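Local coordinates for protein 2-oxoglutarate dehydrogenase E3 component (Thermus thermophilus, PDB 2YQU) that probably oxidises the dihydrolipoyl groups of 2-oxoacid dehydrogenase complexes, passing the electrons through bound FAD to NAD(+), at residues Ile194-Met199 with Val229-Val234; Asp200-Thr205 with Leu223-Gly228. All blocks are in the same frame, centred on the assembly; numbering follows the deposited sequence.

Interaction 1 (Ile194-Met199 with Val229-Val234); sequences IVLEYM and VRVTAV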
loop_
_atom_site.group_PDB
_atom_site.type_symbol
_atom_site.label_atom_id
_atom_site.label_comp_id
_atom_site.label_asym_id
_atom_site.label_seq_id
_atom_site.Cartn_x
_atom_site.Cartn_y
_atom_site.Cartn_z
ATOM N N ILE A 194 28.908 -0.977 8.456
ATOM C CA ILE A 194 28.966 -2.054 9.427
ATOM C C ILE A 194 28.025 -1.713 10.569
ATOM O O ILE A 194 28.094 -0.617 11.110
ATOM C CB ILE A 194 30.402 -2.216 9.982
ATOM C CG1 ILE A 194 31.377 -2.547 8.849
ATOM C CG2 ILE A 194 30.429 -3.287 11.062
ATOM C CD1 ILE A 194 32.848 -2.470 9.258
ATOM N N VAL A 195 27.171 -2.657 10.947
ATOM C CA VAL A 195 26.207 -2.460 12.022
ATOM C C VAL A 195 26.599 -3.390 13.170
ATOM O O VAL A 195 26.749 -4.584 12.967
ATOM C CB VAL A 195 24.769 -2.777 11.550
ATOM C CG1 VAL A 195 23.769 -2.631 12.692
ATOM C CG2 VAL A 195 24.383 -1.886 10.373
ATOM N N LEU A 196 26.785 -2.825 14.362
ATOM C CA LEU A 196 27.166 -3.590 15.548
ATOM C C LEU A 196 26.008 -3.584 16.538
ATOM O O LEU A 196 25.501 -2.523 16.884
ATOM C CB LEU A 196 28.391 -2.960 16.206
ATOM C CG LEU A 196 29.596 -2.740 15.293
ATOM C CD1 LEU A 196 30.638 -1.889 15.982
ATOM C CD2 LEU A 196 30.177 -4.075 14.872
ATOM N N GLU A 197 25.607 -4.760 17.002
ATOM C CA GLU A 197 24.507 -4.886 17.960
ATOM C C GLU A 197 24.888 -5.875 19.064
ATOM O O GLU A 197 25.421 -6.948 18.795
ATOM C CB GLU A 197 23.228 -5.308 17.228
ATOM C CG GLU A 197 22.015 -5.641 18.098
ATOM C CD GLU A 197 21.700 -4.591 19.146
ATOM O OE1 GLU A 197 21.671 -3.392 18.818
ATOM O OE2 GLU A 197 21.476 -4.966 20.319
ATOM N N TYR A 198 24.616 -5.489 20.310
ATOM C CA TYR A 198 24.927 -6.301 21.486
ATOM C C TYR A 198 24.040 -7.544 21.586
ATOM O O TYR A 198 24.516 -8.643 21.866
ATOM C CB TYR A 198 24.765 -5.447 22.747
ATOM C CG TYR A 198 24.943 -6.194 24.047
ATOM C CD1 TYR A 198 26.185 -6.679 24.432
ATOM C CD2 TYR A 198 23.863 -6.408 24.900
ATOM C CE1 TYR A 198 26.348 -7.360 25.636
ATOM C CE2 TYR A 198 24.012 -7.086 26.089
ATOM C CZ TYR A 198 25.254 -7.555 26.459
ATOM O OH TYR A 198 25.391 -8.227 27.654
ATOM N N MET A 199 22.743 -7.357 21.366
ATOM C CA MET A 199 21.789 -8.459 21.385
ATOM C C MET A 199 22.031 -9.413 20.224
ATOM O O MET A 199 22.728 -9.076 19.268
ATOM C CB MET A 199 20.364 -7.917 21.315
ATOM C CG MET A 199 19.997 -7.012 22.481
ATOM S SD MET A 199 18.333 -6.352 22.332
ATOM C CE MET A 199 17.398 -7.800 22.709
ATOM N N VAL A 229 27.827 -8.524 19.878
ATOM C CA VAL A 229 29.077 -7.779 20.003
ATOM C C VAL A 229 28.865 -6.591 20.943
ATOM O O VAL A 229 27.982 -5.765 20.722
ATOM C CB VAL A 229 29.544 -7.273 18.618
ATOM C CG1 VAL A 229 30.647 -6.227 18.734
ATOM C CG2 VAL A 229 30.001 -8.454 17.751
ATOM N N ARG A 230 29.682 -6.516 21.985
ATOM C CA ARG A 230 29.624 -5.399 22.921
ATOM C C ARG A 230 30.678 -4.341 22.600
ATOM O O ARG A 230 31.879 -4.575 22.734
ATOM C CB ARG A 230 29.817 -5.887 24.356
ATOM C CG ARG A 230 29.631 -4.775 25.382
ATOM C CD ARG A 230 29.334 -5.273 26.780
ATOM N NE ARG A 230 30.517 -5.831 27.423
ATOM C CZ ARG A 230 31.445 -5.123 28.064
ATOM N NH1 ARG A 230 31.364 -3.801 28.155
ATOM N NH2 ARG A 230 32.465 -5.743 28.622
ATOM N N VAL A 231 30.216 -3.164 22.204
ATOM C CA VAL A 231 31.089 -2.016 22.003
ATOM C C VAL A 231 31.461 -1.451 23.374
ATOM O O VAL A 231 30.595 -1.245 24.226
ATOM C CB VAL A 231 30.395 -0.929 21.151
ATOM C CG1 VAL A 231 31.257 0.326 21.068
ATOM C CG2 VAL A 231 30.083 -1.469 19.762
ATOM N N THR A 232 32.756 -1.222 23.581
ATOM C CA THR A 232 33.270 -0.745 24.862
ATOM C C THR A 232 33.734 0.707 24.800
ATOM O O THR A 232 33.868 1.351 25.843
ATOM C CB THR A 232 34.425 -1.633 25.340
ATOM O OG1 THR A 232 35.385 -1.805 24.293
ATOM C CG2 THR A 232 33.944 -3.033 25.649
ATOM N N ALA A 233 33.994 1.221 23.598
ATOM C CA ALA A 233 34.353 2.628 23.429
ATOM C C ALA A 233 34.106 3.103 22.003
ATOM O O ALA A 233 34.225 2.335 21.058
ATOM C CB ALA A 233 35.827 2.856 23.798
ATOM N N VAL A 234 33.749 4.372 21.868
ATOM C CA VAL A 234 33.737 5.045 20.576
ATOM C C VAL A 234 34.446 6.368 20.783
ATOM O O VAL A 234 34.038 7.160 21.624
ATOM C CB VAL A 234 32.311 5.275 20.045
ATOM C CG1 VAL A 234 32.351 5.947 18.664
ATOM C CG2 VAL A 234 31.558 3.951 19.972
#
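Tyr-198 and Arg-230 run out side by side, pointing the same way: CB of Arg-230 sits at the ring edge near its plane, 3.7 Å from CD1 of Tyr-198, and CD of Arg-230 is 3.8 Å from CE1 of Tyr-198. Both have CG anti to the backbone N (chi1 175° in Tyr-198), which lays them together at the solvent-exposed end. Ring and guanidinium planes stand 77° apart, unstacked. One nearly straight bond joins the backbones, Val-229 N to Glu-197 O, 3.1 Å at 175°, and CA of Tyr-198 makes a 3.2 Å CH...O contact with O of Val-229. On the buried side, Leu-196 crosses Val-231 at about a right angle, its CD1 3.8 Å from CG2 of Val-231 and its CD2 4.4 Å from CG1 of Val-229. Glu-197, which binds NAD(+) in another structure of this protein though none is bound here, turns away: OE2 takes the amide of Met-199 and OE1 that of Gly-175, probably in the NAD(+)-binding glycine-rich turn. Strand 192-196 lies between strands 169-173 and 224-226 in the parallel Rossmann-type sheet; Val-231 opens the antiparallel sheet, whose Val-243 touches Leu-196 and Leu-245 touches Val-229.

Interaction 2 (Asp200-Thr205 with Leu223-Gly228); sequences DRILPT and LTIRTG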
loop_
_atom_site.group_PDB
_atom_site.type_symbol
_atom_site.label_atom_id
_atom_site.label_comp_id
_atom_site.label_asym_id
_atom_site.label_seq_id
_atom_site.Cartn_x
_atom_site.Cartn_y
_atom_site.Cartn_z
ATOM N N ASP A 200 21.430 -10.597 20.302
ATOM C CA ASP A 200 21.662 -11.663 19.319
ATOM C C ASP A 200 20.838 -11.523 18.035
ATOM O O ASP A 200 20.734 -12.473 17.260
ATOM C CB ASP A 200 21.407 -13.043 19.949
ATOM C CG ASP A 200 19.936 -13.296 20.279
ATOM O OD1 ASP A 200 19.090 -12.376 20.143
ATOM O OD2 ASP A 200 19.530 -14.404 20.691
ATOM N N ARG A 201 20.247 -10.350 17.829
ATOM C CA ARG A 201 19.470 -10.058 16.631
ATOM C C ARG A 201 19.304 -8.551 16.451
ATOM O O ARG A 201 19.503 -7.782 17.387
ATOM C CB ARG A 201 18.096 -10.713 16.725
ATOM C CG ARG A 201 17.262 -10.186 17.870
ATOM C CD ARG A 201 16.102 -11.055 18.239
ATOM N NE ARG A 201 15.167 -10.327 19.093
ATOM C CZ ARG A 201 15.279 -10.201 20.417
ATOM N NH1 ARG A 201 14.358 -9.513 21.085
ATOM N NH2 ARG A 201 16.295 -10.745 21.084
ATOM N N ILE A 202 18.933 -8.143 15.244
ATOM C CA ILE A 202 18.584 -6.754 14.967
ATOM C C ILE A 202 17.071 -6.580 15.058
ATOM O O ILE A 202 16.334 -7.561 15.133
ATOM C CB ILE A 202 19.123 -6.304 13.590
ATOM C CG1 ILE A 202 18.510 -7.113 12.445
ATOM C CG2 ILE A 202 20.649 -6.428 13.552
ATOM C CD1 ILE A 202 18.812 -6.534 11.078
ATOM N N LEU A 203 16.627 -5.327 15.062
ATOM C CA LEU A 203 15.211 -4.988 15.105
ATOM C C LEU A 203 14.464 -5.788 16.180
ATOM O O LEU A 203 13.567 -6.575 15.865
ATOM C CB LEU A 203 14.591 -5.203 13.717
ATOM C CG LEU A 203 15.306 -4.462 12.585
ATOM C CD1 LEU A 203 14.714 -4.835 11.244
ATOM C CD2 LEU A 203 15.224 -2.956 12.788
ATOM N N PRO A 204 14.825 -5.584 17.448
ATOM C CA PRO A 204 14.302 -6.412 18.544
ATOM C C PRO A 204 12.791 -6.312 18.798
ATOM O O PRO A 204 12.256 -7.219 19.430
ATOM C CB PRO A 204 15.087 -5.913 19.765
ATOM C CG PRO A 204 15.470 -4.532 19.428
ATOM C CD PRO A 204 15.756 -4.549 17.946
ATOM N N THR A 205 12.124 -5.260 18.328
ATOM C CA THR A 205 10.674 -5.128 18.486
ATOM C C THR A 205 9.899 -5.941 17.454
ATOM O O THR A 205 8.700 -6.138 17.610
ATOM C CB THR A 205 10.213 -3.657 18.385
ATOM O OG1 THR A 205 10.579 -3.103 17.115
ATOM C CG2 THR A 205 10.917 -2.777 19.410
ATOM N N LEU A 223 25.528 -4.784 3.479
ATOM C CA LEU A 223 25.873 -4.289 4.811
ATOM C C LEU A 223 26.545 -5.415 5.569
ATOM O O LEU A 223 26.232 -6.592 5.367
ATOM C CB LEU A 223 24.626 -3.844 5.586
ATOM C CG LEU A 223 23.996 -2.505 5.194
ATOM C CD1 LEU A 223 23.193 -2.636 3.902
ATOM C CD2 LEU A 223 23.113 -2.003 6.323
ATOM N N THR A 224 27.482 -5.059 6.434
ATOM C CA THR A 224 28.032 -6.008 7.388
ATOM C C THR A 224 27.202 -5.868 8.655
ATOM O O THR A 224 27.053 -4.761 9.158
ATOM C CB THR A 224 29.500 -5.692 7.654
ATOM O OG1 THR A 224 30.262 -5.944 6.466
ATOM C CG2 THR A 224 30.092 -6.628 8.703
ATOM N N ILE A 225 26.617 -6.967 9.121
ATOM C CA ILE A 225 25.827 -6.990 10.354
ATOM C C ILE A 225 26.482 -7.941 11.357
ATOM O O ILE A 225 26.660 -9.123 11.077
ATOM C CB ILE A 225 24.375 -7.472 10.083
ATOM C CG1 ILE A 225 23.723 -6.713 8.917
ATOM C CG2 ILE A 225 23.522 -7.350 11.341
ATOM C CD1 ILE A 225 23.552 -5.242 9.150
ATOM N N ARG A 226 26.820 -7.426 12.534
ATOM C CA ARG A 226 27.466 -8.224 13.563
ATOM C C ARG A 226 26.705 -8.098 14.866
ATOM O O ARG A 226 26.780 -7.074 15.540
ATOM C CB ARG A 226 28.906 -7.782 13.764
ATOM C CG ARG A 226 29.759 -7.928 12.521
ATOM C CD ARG A 226 31.142 -7.382 12.702
ATOM N NE ARG A 226 31.851 -8.127 13.733
ATOM C CZ ARG A 226 33.032 -7.789 14.232
ATOM N NH1 ARG A 226 33.668 -6.707 13.805
ATOM N NH2 ARG A 226 33.583 -8.554 15.164
ATOM N N THR A 227 25.975 -9.147 15.204
ATOM C CA THR A 227 25.242 -9.213 16.460
ATOM C C THR A 227 26.090 -9.909 17.525
ATOM O O THR A 227 27.147 -10.470 17.219
ATOM C CB THR A 227 23.913 -9.952 16.265
ATOM O OG1 THR A 227 24.155 -11.283 15.789
ATOM C CG2 THR A 227 23.076 -9.288 15.168
ATOM N N GLY A 228 25.632 -9.865 18.775
ATOM C CA GLY A 228 26.366 -10.470 19.876
ATOM C C GLY A 228 27.716 -9.822 20.160
ATOM O O GLY A 228 28.630 -10.484 20.650
HETATM O O HOH W 1 22.227 -12.656 14.345
#
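Ile-202 and Ile-225 meet methyl to methyl, CG2 of Ile-202 standing 3.7 Å from CG2 of Ile-225, with the two side chains crossing at about a right angle. This is the tight, buried end. Ile-202 has CG1 between its backbone N and carbonyl carbon (chi1 62°), leaving CG2 as the branch that faces the strand; the same methyl also lies 4.1 Å from CG2 of Thr-227. Leu-180 of helix 177-188 packs on Ile-202, and Glu-215 of helix 208-221 touches both Ile-225 and Thr-227.

Toward Asp-200 the fit slackens. Apart from that methyl, Thr-227 rests mainly on backbone, its CB 3.9 Å from C of Asp-200 and its CG2 4.0 Å from CA of Arg-201. A water spans the remaining distance: it accepts a 2.8 Å bond from OG1 of Thr-227 and gives a longer one, 3.3 Å, to O of Asp-200. With an alanine at Thr-227 the water would probably lose its donor, and the packing on Arg-201 would thin where CG2 had been. The side chains of Asp-200 and Arg-201 start off away from the strand and pair with each other, OD1 of Asp-200 meeting NH2 of Arg-201 in the guanidinium plane at 3.4 Å, a weak salt bridge. Arg-226 starts away from the loop and pairs with Glu-249.

With methyl contacts and a single water joining them, loop and strand are matched by shape more than by polar bonds, which places the turn before helix 208-221 against the edge strand of the NAD-domain sheet.

How the interactions relate
Interaction 2 is nested along the chain inside the loop closed by interaction 1, and their centres lie 10 Å apart. Strands 192-196 and 224-226, one from each, are neighbours in the parallel sheet: Val-195 N and O probably bond to Thr-224 O and Arg-226 N, at 2.8 and 2.9 Å. Each contact runs from buried aliphatic groups to an exposed end, but the chemistry differs. Interaction 1 joins its backbones directly where the chain passes from the parallel to the antiparallel sheet, and includes two residues seen to bind NAD(+) elsewhere. Interaction 2 instead relies on methyl packing and a water bridge, setting the loop before helix 208-221 against strand 224-226.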